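Local coordinates for protein bacillaene synthase dehydratase PksH (Bacillus subtilis, PDB 3HP0) that dehydrates the (S)-3-hydroxy-3-methylglutaryl group tethered to PksL to a 3-methylglutaconyl moiety in the biosynthesis of the antibiotic bacillaene, at residues 90-94 and 146-150; 133-139 and 163-169; 154-159 and 178-182. All blocks are in the same frame, centred on the assembly; numbering follows the deposited sequence.

Contact 1. Residues 90-94 and 146-150; sequences YDLWM and CVLPF
Tyr-90 opens the contact by laying one face of its phenol ring against the rim of Phe-150. CE2 of Phe-150 stands 3.7 Å above the tyrosine plane, displaced toward the ring's edge, and the two planes meet at 57°, an edge-to-face pair. The tyrosine reaches this place because its CG lies anti to the backbone N (chi1 -159°), which brings the ring up to Phe-150 and the backbone of Cys-146. There Tyr-90 CE1 comes to 3.6 Å from the carbonyl O of Cys-146. At the far end of the ring the hydroxyl brushes the Pro-149 ring, Tyr-90 OH to Pro-149 CB 3.6 Å; its hydrogen-bond partner is the backbone O of Val-221, on helix 220-235.

One turn later, Trp-93 packs on another side of Phe-150. Its CB sits over the face of Phe-150 in a CH-pi contact, 3.9 Å from the ring centroid, while the indole turns an edge toward that same phenylalanine ring with the planes at 81°. The outer end of the six-membered ring continues past the phenylalanine, Trp-93 CZ3 packing on Cys-146 CB and CH2 lying 3.7 Å from Val-147 CG2. Phe-118 adds a further edge-to-face partner to the indole.

Met-94, a selenomethionine, finishes the segment with CG at the edge of the Phe-150 ring, 3.8 Å from CZ and close to its plane. Phe-150 is thus wedged between Tyr-90 and Trp-93, with Met-94 at its rim.

Tyr-90, Trp-93 and Phe-150 make up a buried aromatic cluster in the crotonase fold, joining helix 87-98 to residues 146-150, which lead into helix 148-155; Val-147 in this turn has its side chain about 7 Å from that of the active-site residue Glu-137.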
ATOM      1  N   TYR A  90       8.930   2.350   0.532  1.00 26.70           N
ATOM      2  CA  TYR A  90       9.002   1.531   1.734  1.00 24.68           C
ATOM      3  C   TYR A  90       8.911   2.385   2.991  1.00 26.42           C
ATOM      4  O   TYR A  90       8.170   2.053   3.916  1.00 26.14           O
ATOM      5  CB  TYR A  90      10.295   0.727   1.759  1.00 19.18           C
ATOM      6  CG  TYR A  90      10.249  -0.489   2.664  1.00 18.35           C
ATOM      7  CD1 TYR A  90       9.940  -1.755   2.148  1.00 14.64           C
ATOM      8  CD2 TYR A  90      10.538  -0.384   4.030  1.00 15.05           C
ATOM      9  CE1 TYR A  90       9.933  -2.874   2.957  1.00 14.18           C
ATOM     10  CE2 TYR A  90      10.526  -1.512   4.857  1.00 14.14           C
ATOM     11  CZ  TYR A  90      10.231  -2.752   4.313  1.00 17.32           C
ATOM     12  OH  TYR A  90      10.277  -3.880   5.101  1.00 19.33           O
ATOM     13  N   ASP A  91       9.656   3.489   3.018  1.00 28.20           N
ATOM     14  CA  ASP A  91       9.650   4.387   4.170  1.00 28.54           C
ATOM     15  C   ASP A  91       8.303   5.051   4.369  1.00 27.02           C
ATOM     16  O   ASP A  91       7.913   5.340   5.496  1.00 25.30           O
ATOM     17  CB  ASP A  91      10.742   5.447   4.037  1.00 30.36           C
ATOM     18  CG  ASP A  91      12.118   4.868   4.244  1.00 33.13           C
ATOM     19  OD1 ASP A  91      12.267   4.041   5.169  1.00 35.19           O
ATOM     20  OD2 ASP A  91      13.044   5.234   3.493  1.00 36.99           O
ATOM     21  N   LEU A  92       7.602   5.293   3.268  1.00 27.00           N
ATOM     22  CA  LEU A  92       6.270   5.882   3.315  1.00 26.48           C
ATOM     23  C   LEU A  92       5.346   4.892   4.030  1.00 26.86           C
ATOM     24  O   LEU A  92       4.638   5.251   4.977  1.00 28.70           O
ATOM     25  CB  LEU A  92       5.767   6.127   1.900  1.00 26.64           C
ATOM     26  CG  LEU A  92       4.301   6.504   1.694  1.00 28.56           C
ATOM     27  CD1 LEU A  92       3.927   7.711   2.541  1.00 28.88           C
ATOM     28  CD2 LEU A  92       4.086   6.780   0.217  1.00 27.99           C
ATOM     29  N   TRP A  93       5.369   3.638   3.591  1.00 24.68           N
ATOM     30  CA  TRP A  93       4.530   2.628   4.214  1.00 22.69           C
ATOM     31  C   TRP A  93       4.911   2.476   5.678  1.00 23.27           C
ATOM     32  O   TRP A  93       4.055   2.209   6.520  1.00 20.96           O
ATOM     33  CB  TRP A  93       4.662   1.289   3.487  1.00 21.29           C
ATOM     34  CG  TRP A  93       4.014   1.287   2.124  1.00 21.10           C
ATOM     35  CD1 TRP A  93       3.060   2.152   1.671  1.00 20.80           C
ATOM     36  CD2 TRP A  93       4.251   0.360   1.062  1.00 19.91           C
ATOM     37  NE1 TRP A  93       2.689   1.822   0.391  1.00 22.15           N
ATOM     38  CE2 TRP A  93       3.404   0.725  -0.009  1.00 21.36           C
ATOM     39  CE3 TRP A  93       5.101  -0.745   0.906  1.00 20.03           C
ATOM     40  CZ2 TRP A  93       3.380   0.024  -1.223  1.00 22.36           C
ATOM     41  CZ3 TRP A  93       5.080  -1.441  -0.298  1.00 20.41           C
ATOM     42  CH2 TRP A  93       4.224  -1.054  -1.347  1.00 21.38           C
HETATM   43  N   MSE A  94       6.196   2.662   5.982  1.00 23.75           N
HETATM   44  CA  MSE A  94       6.659   2.561   7.366  1.00 24.71           C
HETATM   45  C   MSE A  94       6.118   3.730   8.182  1.00 21.71           C
HETATM   46  O   MSE A  94       5.740   3.573   9.337  1.00 20.42           O
HETATM   47  CB  MSE A  94       8.183   2.574   7.441  1.00 27.26           C
HETATM   48  CG  MSE A  94       8.850   1.323   6.913  1.00 37.15           C
HETATM   49 SE   MSE A  94      10.636   1.095   7.665  1.00 50.44          SE
HETATM   50  CE  MSE A  94      10.127   0.165   9.290  1.00 45.23           C
ATOM     51  N   CYS A 146       8.597  -5.633  -1.491  1.00 29.22           N
ATOM     52  CA  CYS A 146       8.391  -4.476  -0.630  1.00 31.61           C
ATOM     53  C   CYS A 146       7.103  -4.611   0.183  1.00 30.67           C
ATOM     54  O   CYS A 146       7.033  -4.209   1.346  1.00 29.58           O
ATOM     55  CB  CYS A 146       8.356  -3.193  -1.464  1.00 36.70           C
ATOM     56  SG  CYS A 146       9.858  -2.880  -2.466  1.00 47.20           S
ATOM     57  N   VAL A 147       6.091  -5.207  -0.433  1.00 29.40           N
ATOM     58  CA  VAL A 147       4.792  -5.395   0.202  1.00 27.31           C
ATOM     59  C   VAL A 147       4.762  -6.460   1.291  1.00 25.06           C
ATOM     60  O   VAL A 147       4.187  -6.257   2.366  1.00 24.32           O
ATOM     61  CB  VAL A 147       3.716  -5.777  -0.869  1.00 27.27           C
ATOM     62  CG1 VAL A 147       2.391  -6.100  -0.198  1.00 26.18           C
ATOM     63  CG2 VAL A 147       3.553  -4.642  -1.868  1.00 23.73           C
ATOM     64  N   LEU A 148       5.393  -7.591   1.001  1.00 25.19           N
ATOM     65  CA  LEU A 148       5.391  -8.758   1.888  1.00 24.03           C
ATOM     66  C   LEU A 148       5.605  -8.594   3.382  1.00 23.65           C
ATOM     67  O   LEU A 148       4.898  -9.225   4.163  1.00 25.62           O
ATOM     68  CB  LEU A 148       6.359  -9.830   1.349  1.00 24.74           C
ATOM     69  CG  LEU A 148       5.972 -10.419  -0.020  1.00 28.14           C
ATOM     70  CD1 LEU A 148       7.040 -11.392  -0.521  1.00 27.34           C
ATOM     71  CD2 LEU A 148       4.632 -11.131   0.096  1.00 27.18           C
ATOM     72  N   PRO A 149       6.585  -7.768   3.812  1.00 23.38           N
ATOM     73  CA  PRO A 149       6.801  -7.608   5.260  1.00 20.61           C
ATOM     74  C   PRO A 149       5.580  -7.001   5.963  1.00 19.28           C
ATOM     75  O   PRO A 149       5.228  -7.389   7.081  1.00 16.91           O
ATOM     76  CB  PRO A 149       8.040  -6.717   5.339  1.00 20.58           C
ATOM     77  CG  PRO A 149       8.777  -7.052   4.057  1.00 24.00           C
ATOM     78  CD  PRO A 149       7.649  -7.100   3.042  1.00 21.74           C
ATOM     79  N   PHE A 150       4.942  -6.049   5.296  1.00 19.83           N
ATOM     80  CA  PHE A 150       3.741  -5.404   5.832  1.00 20.60           C
ATOM     81  C   PHE A 150       2.559  -6.396   5.801  1.00 19.57           C
ATOM     82  O   PHE A 150       1.803  -6.509   6.770  1.00 18.43           O
ATOM     83  CB  PHE A 150       3.413  -4.157   5.002  1.00 20.86           C
ATOM     84  CG  PHE A 150       4.465  -3.077   5.083  1.00 21.47           C
ATOM     85  CD1 PHE A 150       4.484  -2.180   6.154  1.00 19.88           C
ATOM     86  CD2 PHE A 150       5.464  -2.983   4.110  1.00 20.95           C
ATOM     87  CE1 PHE A 150       5.474  -1.216   6.256  1.00 18.43           C
ATOM     88  CE2 PHE A 150       6.467  -2.012   4.204  1.00 20.05           C
ATOM     89  CZ  PHE A 150       6.470  -1.129   5.277  1.00 18.45           C
TER

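Contact 2. Residues 133-139 and 163-169; sequences FSLSELL and MTLMTKP
This is a water-bridged backbone contact reinforced by apolar side chains, in which the chain leaving strand 132-134 runs over the C-terminal end of helix 157-166 and the turn that follows. Two waters carry the polar link. One donates to Leu-135 O (2.7 Å from the water oxygen) and to Thr-164 O, and accepts from Leu-138 N; the other accepts from Leu-135 N and lies 3.1 Å from Met-163 O, to which it can donate, though other acceptors compete for its protons. Both backbone polar atoms of Leu-135 therefore have a water partner. The main chains also meet directly: the CA-H of Thr-167 points almost straight at Leu-135 O, with CA to O 3.3 Å and an angle of 163° at the hydrogen.

Within this crotonase-family fold, the 133-139 segment carries the active-site residue Glu-137, whose side chain takes no part here; residues on both sides of it pack on the helix end and the turn after it. Leu-135 CG meets the methyl CE of selenomethionine Met-163 at 3.8 Å, and Leu-116 of helix 115-121 touches both.

Further on, Leu-138 has CG anti to its own N (chi1 -156°), which brings Leu-138 CD2 to 3.6 Å from Thr-164 O and 4.0 Å from Leu-165 CD2. Thr-167, at positive phi, presents its CG2 methyl to Ser-136 CB and Leu-139 CD1. Earlier in the segment, Ser-134 CB rests against Pro-169 CB, 3.5 Å away.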
ATOM      1  N   PHE A 133      -8.323  -8.736  -3.313  1.00 30.58           N
ATOM      2  CA  PHE A 133      -6.881  -8.535  -3.225  1.00 31.25           C
ATOM      3  C   PHE A 133      -6.100  -9.615  -3.962  1.00 31.85           C
ATOM      4  O   PHE A 133      -6.440 -10.790  -3.866  1.00 33.97           O
ATOM      5  CB  PHE A 133      -6.493  -8.516  -1.735  1.00 29.00           C
ATOM      6  CG  PHE A 133      -7.337  -7.587  -0.908  1.00 25.01           C
ATOM      7  CD1 PHE A 133      -6.959  -6.261  -0.719  1.00 26.34           C
ATOM      8  CD2 PHE A 133      -8.549  -8.019  -0.378  1.00 26.53           C
ATOM      9  CE1 PHE A 133      -7.777  -5.370  -0.018  1.00 25.98           C
ATOM     10  CE2 PHE A 133      -9.380  -7.146   0.323  1.00 25.97           C
ATOM     11  CZ  PHE A 133      -8.993  -5.812   0.505  1.00 27.27           C
ATOM     12  N   SER A 134      -5.045  -9.233  -4.676  1.00 32.94           N
ATOM     13  CA  SER A 134      -4.265 -10.230  -5.408  1.00 35.26           C
ATOM     14  C   SER A 134      -2.777  -9.932  -5.626  1.00 34.48           C
ATOM     15  O   SER A 134      -2.347  -8.777  -5.674  1.00 33.88           O
ATOM     16  CB  SER A 134      -4.916 -10.505  -6.766  1.00 35.59           C
ATOM     17  OG  SER A 134      -4.811  -9.374  -7.612  1.00 36.47           O
ATOM     18  N   LEU A 135      -2.007 -11.008  -5.758  1.00 34.60           N
ATOM     19  CA  LEU A 135      -0.567 -10.944  -5.992  1.00 35.51           C
ATOM     20  C   LEU A 135      -0.271 -11.893  -7.144  1.00 37.32           C
ATOM     21  O   LEU A 135      -0.202 -13.105  -6.950  1.00 37.38           O
ATOM     22  CB  LEU A 135       0.204 -11.398  -4.752  1.00 34.17           C
ATOM     23  CG  LEU A 135       0.029 -10.583  -3.470  1.00 32.24           C
ATOM     24  CD1 LEU A 135       0.881 -11.168  -2.371  1.00 31.80           C
ATOM     25  CD2 LEU A 135       0.423  -9.138  -3.726  1.00 34.28           C
ATOM     26  N   SER A 136      -0.106 -11.334  -8.342  1.00 38.73           N
ATOM     27  CA  SER A 136       0.156 -12.119  -9.544  1.00 40.51           C
ATOM     28  C   SER A 136       1.621 -12.079  -9.986  1.00 41.21           C
ATOM     29  O   SER A 136       2.019 -12.796 -10.904  1.00 41.45           O
ATOM     30  CB  SER A 136      -0.732 -11.615 -10.689  1.00 41.69           C
ATOM     31  OG  SER A 136      -0.438 -10.260 -11.017  1.00 43.75           O
ATOM     32  N   GLU A 137       2.416 -11.242  -9.331  1.00 41.17           N
ATOM     33  CA  GLU A 137       3.827 -11.097  -9.673  1.00 41.70           C
ATOM     34  C   GLU A 137       4.571 -12.392 -10.003  1.00 40.97           C
ATOM     35  O   GLU A 137       5.335 -12.437 -10.964  1.00 41.44           O
ATOM     36  CB  GLU A 137       4.574 -10.379  -8.543  1.00 42.97           C
ATOM     37  CG  GLU A 137       4.140  -8.935  -8.291  1.00 46.20           C
ATOM     38  CD  GLU A 137       2.700  -8.824  -7.833  1.00 46.99           C
ATOM     39  OE1 GLU A 137       2.304  -9.579  -6.915  1.00 46.33           O
ATOM     40  OE2 GLU A 137       1.966  -7.978  -8.384  1.00 49.26           O
ATOM     41  N   LEU A 138       4.350 -13.443  -9.217  1.00 39.83           N
ATOM     42  CA  LEU A 138       5.053 -14.705  -9.422  1.00 39.64           C
ATOM     43  C   LEU A 138       4.846 -15.332 -10.804  1.00 41.18           C
ATOM     44  O   LEU A 138       5.621 -16.198 -11.222  1.00 40.51           O
ATOM     45  CB  LEU A 138       4.675 -15.696  -8.318  1.00 39.39           C
ATOM     46  CG  LEU A 138       5.664 -16.829  -8.004  1.00 40.82           C
ATOM     47  CD1 LEU A 138       7.046 -16.268  -7.716  1.00 39.00           C
ATOM     48  CD2 LEU A 138       5.162 -17.616  -6.799  1.00 42.94           C
ATOM     49  N   LEU A 139       3.812 -14.896 -11.518  1.00 40.27           N
ATOM     50  CA  LEU A 139       3.555 -15.418 -12.855  1.00 41.00           C
ATOM     51  C   LEU A 139       4.667 -14.936 -13.801  1.00 42.30           C
ATOM     52  O   LEU A 139       4.942 -15.551 -14.833  1.00 41.98           O
ATOM     53  CB  LEU A 139       2.184 -14.945 -13.352  1.00 38.39           C
ATOM     54  CG  LEU A 139       0.971 -15.505 -12.599  1.00 38.68           C
ATOM     55  CD1 LEU A 139      -0.294 -14.767 -13.007  1.00 37.70           C
ATOM     56  CD2 LEU A 139       0.846 -16.993 -12.872  1.00 37.43           C
HETATM   57  N   MSE A 163      -0.959 -17.098  -0.818  1.00 28.42           N
HETATM   58  CA  MSE A 163      -1.452 -16.044  -1.692  1.00 30.05           C
HETATM   59  C   MSE A 163      -0.510 -15.787  -2.858  1.00 27.31           C
HETATM   60  O   MSE A 163      -0.934 -15.687  -4.013  1.00 25.28           O
HETATM   61  CB  MSE A 163      -1.584 -14.748  -0.898  1.00 34.03           C
HETATM   62  CG  MSE A 163      -2.936 -14.114  -0.934  1.00 40.11           C
HETATM   63 SE   MSE A 163      -2.936 -12.554   0.204  1.00 45.07          SE
HETATM   64  CE  MSE A 163      -2.951 -11.214  -1.182  1.00 40.06           C
ATOM     65  N   THR A 164       0.773 -15.659  -2.538  1.00 25.63           N
ATOM     66  CA  THR A 164       1.780 -15.360  -3.543  1.00 26.28           C
ATOM     67  C   THR A 164       1.944 -16.515  -4.513  1.00 26.02           C
ATOM     68  O   THR A 164       2.025 -16.302  -5.717  1.00 24.81           O
ATOM     69  CB  THR A 164       3.143 -15.031  -2.884  1.00 27.65           C
ATOM     70  OG1 THR A 164       2.950 -14.053  -1.850  1.00 25.83           O
ATOM     71  CG2 THR A 164       4.120 -14.471  -3.925  1.00 23.03           C
ATOM     72  N   LEU A 165       1.979 -17.734  -3.977  1.00 27.40           N
ATOM     73  CA  LEU A 165       2.131 -18.936  -4.787  1.00 29.15           C
ATOM     74  C   LEU A 165       0.907 -19.214  -5.660  1.00 30.38           C
ATOM     75  O   LEU A 165       1.056 -19.608  -6.815  1.00 30.07           O
ATOM     76  CB  LEU A 165       2.392 -20.160  -3.901  1.00 28.77           C
ATOM     77  CG  LEU A 165       3.726 -20.282  -3.154  1.00 29.47           C
ATOM     78  CD1 LEU A 165       3.643 -21.417  -2.155  1.00 28.30           C
ATOM     79  CD2 LEU A 165       4.862 -20.523  -4.133  1.00 27.97           C
HETATM   80  N   MSE A 166      -0.293 -18.996  -5.115  1.00 31.21           N
HETATM   81  CA  MSE A 166      -1.534 -19.261  -5.849  1.00 32.50           C
HETATM   82  C   MSE A 166      -1.983 -18.195  -6.842  1.00 31.47           C
HETATM   83  O   MSE A 166      -2.789 -18.473  -7.725  1.00 28.55           O
HETATM   84  CB  MSE A 166      -2.673 -19.560  -4.874  1.00 36.51           C
HETATM   85  CG  MSE A 166      -2.537 -20.895  -4.154  1.00 42.53           C
HETATM   86 SE   MSE A 166      -2.309 -22.403  -5.354  1.00 55.04          SE
HETATM   87  CE  MSE A 166      -0.428 -22.695  -5.115  1.00 48.19           C
ATOM     88  N   THR A 167      -1.489 -16.976  -6.678  1.00 33.37           N
ATOM     89  CA  THR A 167      -1.805 -15.902  -7.608  1.00 37.84           C
ATOM     90  C   THR A 167      -3.265 -15.454  -7.735  1.00 40.32           C
ATOM     91  O   THR A 167      -3.542 -14.400  -8.315  1.00 41.69           O
ATOM     92  CB  THR A 167      -1.316 -16.287  -9.005  1.00 39.19           C
ATOM     93  OG1 THR A 167       0.093 -16.529  -8.954  1.00 42.13           O
ATOM     94  CG2 THR A 167      -1.618 -15.185 -10.009  1.00 41.41           C
ATOM     95  N   LYS A 168      -4.209 -16.223  -7.210  1.00 42.35           N
ATOM     96  CA  LYS A 168      -5.595 -15.807  -7.361  1.00 44.29           C
ATOM     97  C   LYS A 168      -6.079 -14.829  -6.301  1.00 43.87           C
ATOM     98  O   LYS A 168      -5.826 -15.004  -5.109  1.00 43.49           O
ATOM     99  CB  LYS A 168      -6.530 -17.016  -7.414  1.00 47.53           C
ATOM    100  CG  LYS A 168      -6.579 -17.856  -6.163  1.00 51.65           C
ATOM    101  CD  LYS A 168      -7.679 -18.905  -6.289  1.00 55.84           C
ATOM    102  CE  LYS A 168      -9.044 -18.248  -6.500  1.00 57.63           C
ATOM    103  NZ  LYS A 168     -10.164 -19.234  -6.457  1.00 59.94           N
ATOM    104  N   PRO A 169      -6.796 -13.783  -6.733  1.00 42.61           N
ATOM    105  CA  PRO A 169      -7.318 -12.775  -5.816  1.00 41.34           C
ATOM    106  C   PRO A 169      -8.160 -13.422  -4.728  1.00 40.07           C
ATOM    107  O   PRO A 169      -8.807 -14.445  -4.959  1.00 39.29           O
ATOM    108  CB  PRO A 169      -8.132 -11.867  -6.734  1.00 42.34           C
ATOM    109  CG  PRO A 169      -8.598 -12.803  -7.788  1.00 42.22           C
ATOM    110  CD  PRO A 169      -7.359 -13.597  -8.081  1.00 42.23           C
TER
HETATM  111  O   HOH W   1       2.442 -13.749  -7.217  1.00 28.37           O
HETATM  112  O   HOH W   2      -2.878 -13.432  -4.803  1.00 35.31           O

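Contact 3. Residues 154-159 and 178-182; sequences RIGRQK and WGLID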
ATOM      1  N   ARG A 154       0.436  -8.545   9.060  1.00 23.40           N
ATOM      2  CA  ARG A 154      -1.014  -8.609   9.233  1.00 24.40           C
ATOM      3  C   ARG A 154      -1.643  -9.997   9.197  1.00 22.86           C
ATOM      4  O   ARG A 154      -2.491 -10.311  10.028  1.00 23.50           O
ATOM      5  CB  ARG A 154      -1.723  -7.750   8.174  1.00 24.21           C
ATOM      6  CG  ARG A 154      -2.087  -6.358   8.636  1.00 22.42           C
ATOM      7  CD  ARG A 154      -2.732  -5.558   7.521  1.00 20.23           C
ATOM      8  NE  ARG A 154      -3.142  -4.247   7.996  1.00 21.53           N
ATOM      9  CZ  ARG A 154      -4.316  -3.983   8.568  1.00 25.04           C
ATOM     10  NH1 ARG A 154      -5.218  -4.950   8.724  1.00 24.97           N
ATOM     11  NH2 ARG A 154      -4.571  -2.758   9.026  1.00 23.38           N
ATOM     12  N   ILE A 155      -1.230 -10.836   8.249  1.00 21.61           N
ATOM     13  CA  ILE A 155      -1.861 -12.149   8.112  1.00 19.84           C
ATOM     14  C   ILE A 155      -1.018 -13.367   8.409  1.00 21.09           C
ATOM     15  O   ILE A 155      -1.519 -14.480   8.390  1.00 21.62           O
ATOM     16  CB  ILE A 155      -2.435 -12.322   6.702  1.00 18.98           C
ATOM     17  CG1 ILE A 155      -1.308 -12.309   5.673  1.00 16.08           C
ATOM     18  CG2 ILE A 155      -3.404 -11.185   6.392  1.00 20.83           C
ATOM     19  CD1 ILE A 155      -1.788 -12.604   4.270  1.00 16.90           C
ATOM     20  N   GLY A 156       0.262 -13.164   8.677  1.00 22.44           N
ATOM     21  CA  GLY A 156       1.120 -14.286   8.972  1.00 21.84           C
ATOM     22  C   GLY A 156       1.873 -14.726   7.735  1.00 23.12           C
ATOM     23  O   GLY A 156       1.525 -14.361   6.610  1.00 22.94           O
ATOM     24  N   ARG A 157       2.914 -15.513   7.959  1.00 23.69           N
ATOM     25  CA  ARG A 157       3.751 -16.023   6.894  1.00 26.73           C
ATOM     26  C   ARG A 157       3.027 -16.995   5.962  1.00 24.80           C
ATOM     27  O   ARG A 157       3.113 -16.867   4.747  1.00 22.40           O
ATOM     28  CB  ARG A 157       4.976 -16.715   7.496  1.00 30.50           C
ATOM     29  CG  ARG A 157       6.278 -16.016   7.202  1.00 35.53           C
ATOM     30  CD  ARG A 157       6.883 -15.317   8.417  1.00 39.04           C
ATOM     31  NE  ARG A 157       7.998 -14.473   7.982  1.00 44.06           N
ATOM     32  CZ  ARG A 157       8.598 -13.552   8.725  1.00 43.88           C
ATOM     33  NH1 ARG A 157       8.215 -13.329   9.972  1.00 44.46           N
ATOM     34  NH2 ARG A 157       9.569 -12.827   8.196  1.00 47.54           N
ATOM     35  N   GLN A 158       2.301 -17.955   6.523  1.00 22.01           N
ATOM     36  CA  GLN A 158       1.625 -18.935   5.684  1.00 23.53           C
ATOM     37  C   GLN A 158       0.568 -18.344   4.752  1.00 23.92           C
ATOM     38  O   GLN A 158       0.501 -18.693   3.573  1.00 22.29           O
ATOM     39  CB  GLN A 158       1.026 -20.047   6.552  1.00 22.90           C
ATOM     40  CG  GLN A 158       0.481 -21.235   5.773  1.00 25.23           C
ATOM     41  CD  GLN A 158       1.393 -21.666   4.626  1.00 25.06           C
ATOM     42  OE1 GLN A 158       2.612 -21.677   4.759  1.00 29.37           O
ATOM     43  NE2 GLN A 158       0.794 -22.035   3.499  1.00 21.52           N
ATOM     44  N   LYS A 159      -0.249 -17.437   5.261  1.00 24.34           N
ATOM     45  CA  LYS A 159      -1.272 -16.861   4.417  1.00 26.18           C
ATOM     46  C   LYS A 159      -0.666 -16.031   3.285  1.00 25.64           C
ATOM     47  O   LYS A 159      -1.128 -16.097   2.142  1.00 23.82           O
ATOM     48  CB  LYS A 159      -2.234 -16.024   5.264  1.00 29.52           C
ATOM     49  CG  LYS A 159      -2.990 -16.848   6.301  1.00 32.54           C
ATOM     50  CD  LYS A 159      -4.032 -17.750   5.651  1.00 37.44           C
ATOM     51  CE  LYS A 159      -4.635 -18.749   6.657  1.00 41.90           C
ATOM     52  NZ  LYS A 159      -5.040 -18.109   7.961  1.00 45.54           N
ATOM     53  N   TRP A 178      -8.549 -13.506   7.564  1.00 28.30           N
ATOM     54  CA  TRP A 178      -7.094 -13.529   7.700  1.00 27.76           C
ATOM     55  C   TRP A 178      -6.487 -12.359   8.473  1.00 27.20           C
ATOM     56  O   TRP A 178      -5.375 -12.461   8.990  1.00 28.36           O
ATOM     57  CB  TRP A 178      -6.442 -13.592   6.322  1.00 27.44           C
ATOM     58  CG  TRP A 178      -6.782 -14.821   5.535  1.00 28.21           C
ATOM     59  CD1 TRP A 178      -7.571 -15.866   5.930  1.00 29.49           C
ATOM     60  CD2 TRP A 178      -6.330 -15.139   4.213  1.00 28.80           C
ATOM     61  NE1 TRP A 178      -7.633 -16.812   4.937  1.00 29.95           N
ATOM     62  CE2 TRP A 178      -6.875 -16.395   3.875  1.00 29.56           C
ATOM     63  CE3 TRP A 178      -5.503 -14.487   3.286  1.00 27.62           C
ATOM     64  CZ2 TRP A 178      -6.631 -17.009   2.644  1.00 31.02           C
ATOM     65  CZ3 TRP A 178      -5.261 -15.098   2.066  1.00 30.10           C
ATOM     66  CH2 TRP A 178      -5.818 -16.350   1.758  1.00 30.42           C
ATOM     67  N   GLY A 179      -7.205 -11.248   8.550  1.00 26.05           N
ATOM     68  CA  GLY A 179      -6.677 -10.102   9.258  1.00 22.48           C
ATOM     69  C   GLY A 179      -6.147  -9.046   8.311  1.00 21.05           C
ATOM     70  O   GLY A 179      -5.644  -8.020   8.766  1.00 18.95           O
ATOM     71  N   LEU A 180      -6.246  -9.295   7.000  1.00 19.43           N
ATOM     72  CA  LEU A 180      -5.786  -8.328   6.005  1.00 19.50           C
ATOM     73  C   LEU A 180      -6.552  -7.019   6.170  1.00 22.58           C
ATOM     74  O   LEU A 180      -5.997  -5.937   6.011  1.00 25.25           O
ATOM     75  CB  LEU A 180      -5.988  -8.860   4.586  1.00 19.88           C
ATOM     76  CG  LEU A 180      -5.674  -7.842   3.472  1.00 21.15           C
ATOM     77  CD1 LEU A 180      -4.356  -7.123   3.766  1.00 18.22           C
ATOM     78  CD2 LEU A 180      -5.601  -8.544   2.119  1.00 19.50           C
ATOM     79  N   ILE A 181      -7.837  -7.114   6.482  1.00 24.05           N
ATOM     80  CA  ILE A 181      -8.629  -5.928   6.694  1.00 27.53           C
ATOM     81  C   ILE A 181      -9.409  -6.085   7.999  1.00 28.71           C
ATOM     82  O   ILE A 181      -9.845  -7.188   8.350  1.00 29.08           O
ATOM     83  CB  ILE A 181      -9.626  -5.648   5.501  1.00 29.27           C
ATOM     84  CG1 ILE A 181     -10.413  -6.903   5.174  1.00 30.38           C
ATOM     85  CG2 ILE A 181      -8.881  -5.146   4.265  1.00 30.37           C
ATOM     86  CD1 ILE A 181     -11.667  -7.020   5.990  1.00 37.79           C
ATOM     87  N   ASP A 182      -9.553  -4.984   8.727  1.00 27.87           N
ATOM     88  CA  ASP A 182     -10.295  -4.965   9.979  1.00 30.50           C
ATOM     89  C   ASP A 182     -11.639  -4.389   9.541  1.00 32.95           C
ATOM     90  O   ASP A 182     -11.685  -3.298   8.988  1.00 38.96           O
ATOM     91  CB  ASP A 182      -9.633  -4.001  10.989  1.00 28.48           C
ATOM     92  CG  ASP A 182      -8.120  -4.084  10.984  1.00 26.93           C
ATOM     93  OD1 ASP A 182      -7.468  -3.404  10.158  1.00 24.73           O
ATOM     94  OD2 ASP A 182      -7.544  -4.833  11.807  1.00 28.60           O
TER
HETATM   95  O   HOH W   3      -3.700 -14.975   9.624  1.00 40.22           O
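Over one face of the Trp-178 indole lies the bent chain of Lys-159, its CD 3.6 Å above the plane and centred on the ring system. Lys-159 NZ stays on that face, 4.3 Å from the centroid of the Trp-178 five-membered ring, adding a cation-pi interaction to the CH-pi contact of CD. The other flat group, the Arg-154 guanidinium, is met at its edge: Gly-179 O and Asp-182 OD1 both lie near its plane.

Arg-154 NH1 and NH2 converge on Asp-182 OD1, at 3.1 Å and 3.2 Å respectively. NH2 uses the syn lone pair of that oxygen, whereas NH1 approaches from above the carboxylate, whose plane is turned 65° from the guanidinium. An extended chain from CG to NE delivers the group, and Arg-154 NH1 also donates to Gly-179 O at 3.1 Å. NE binds Ser-120 O and NH2 Thr-122 O, fixing the guanidinium's rotation, while Ala-125 N gives OD1 another donor.

Ile-155 CG2 packs on Trp-178 CB and Leu-180 CB, and a water joins Ile-155 O to Trp-178 O. The arrangement is a helix-glycine-helix turn, with Gly-156 at positive phi and at the N-cap of helix 157-166, packed on the chain just past the C-terminal end of helix 172-178, where Gly-179 also has positive phi.

Following the chain from the N terminus, the first segment met is 90-94, on helix 87-98, and contact 1 brings residues 146-150 back to it, closing a long loop that includes strand 132-134. Contact 2 starts inside that loop and ends beyond it, at 163-169, so the two cross; they touch where Leu-148 meets Thr-164. Contact 3 opens only after contact 1 has closed, the two sharing helix 148-155, but it crosses contact 2, since 154-159 lies before 163-169 and 178-182 after it. Contacts 2 and 3 abut through Phe-133 on Leu-180 and Ile-181, and Met-163 on Trp-178. Together they tie helix 87-98, strand 132-134, helices 148-155 and 157-166, and the chain after helix 172-178 to one another.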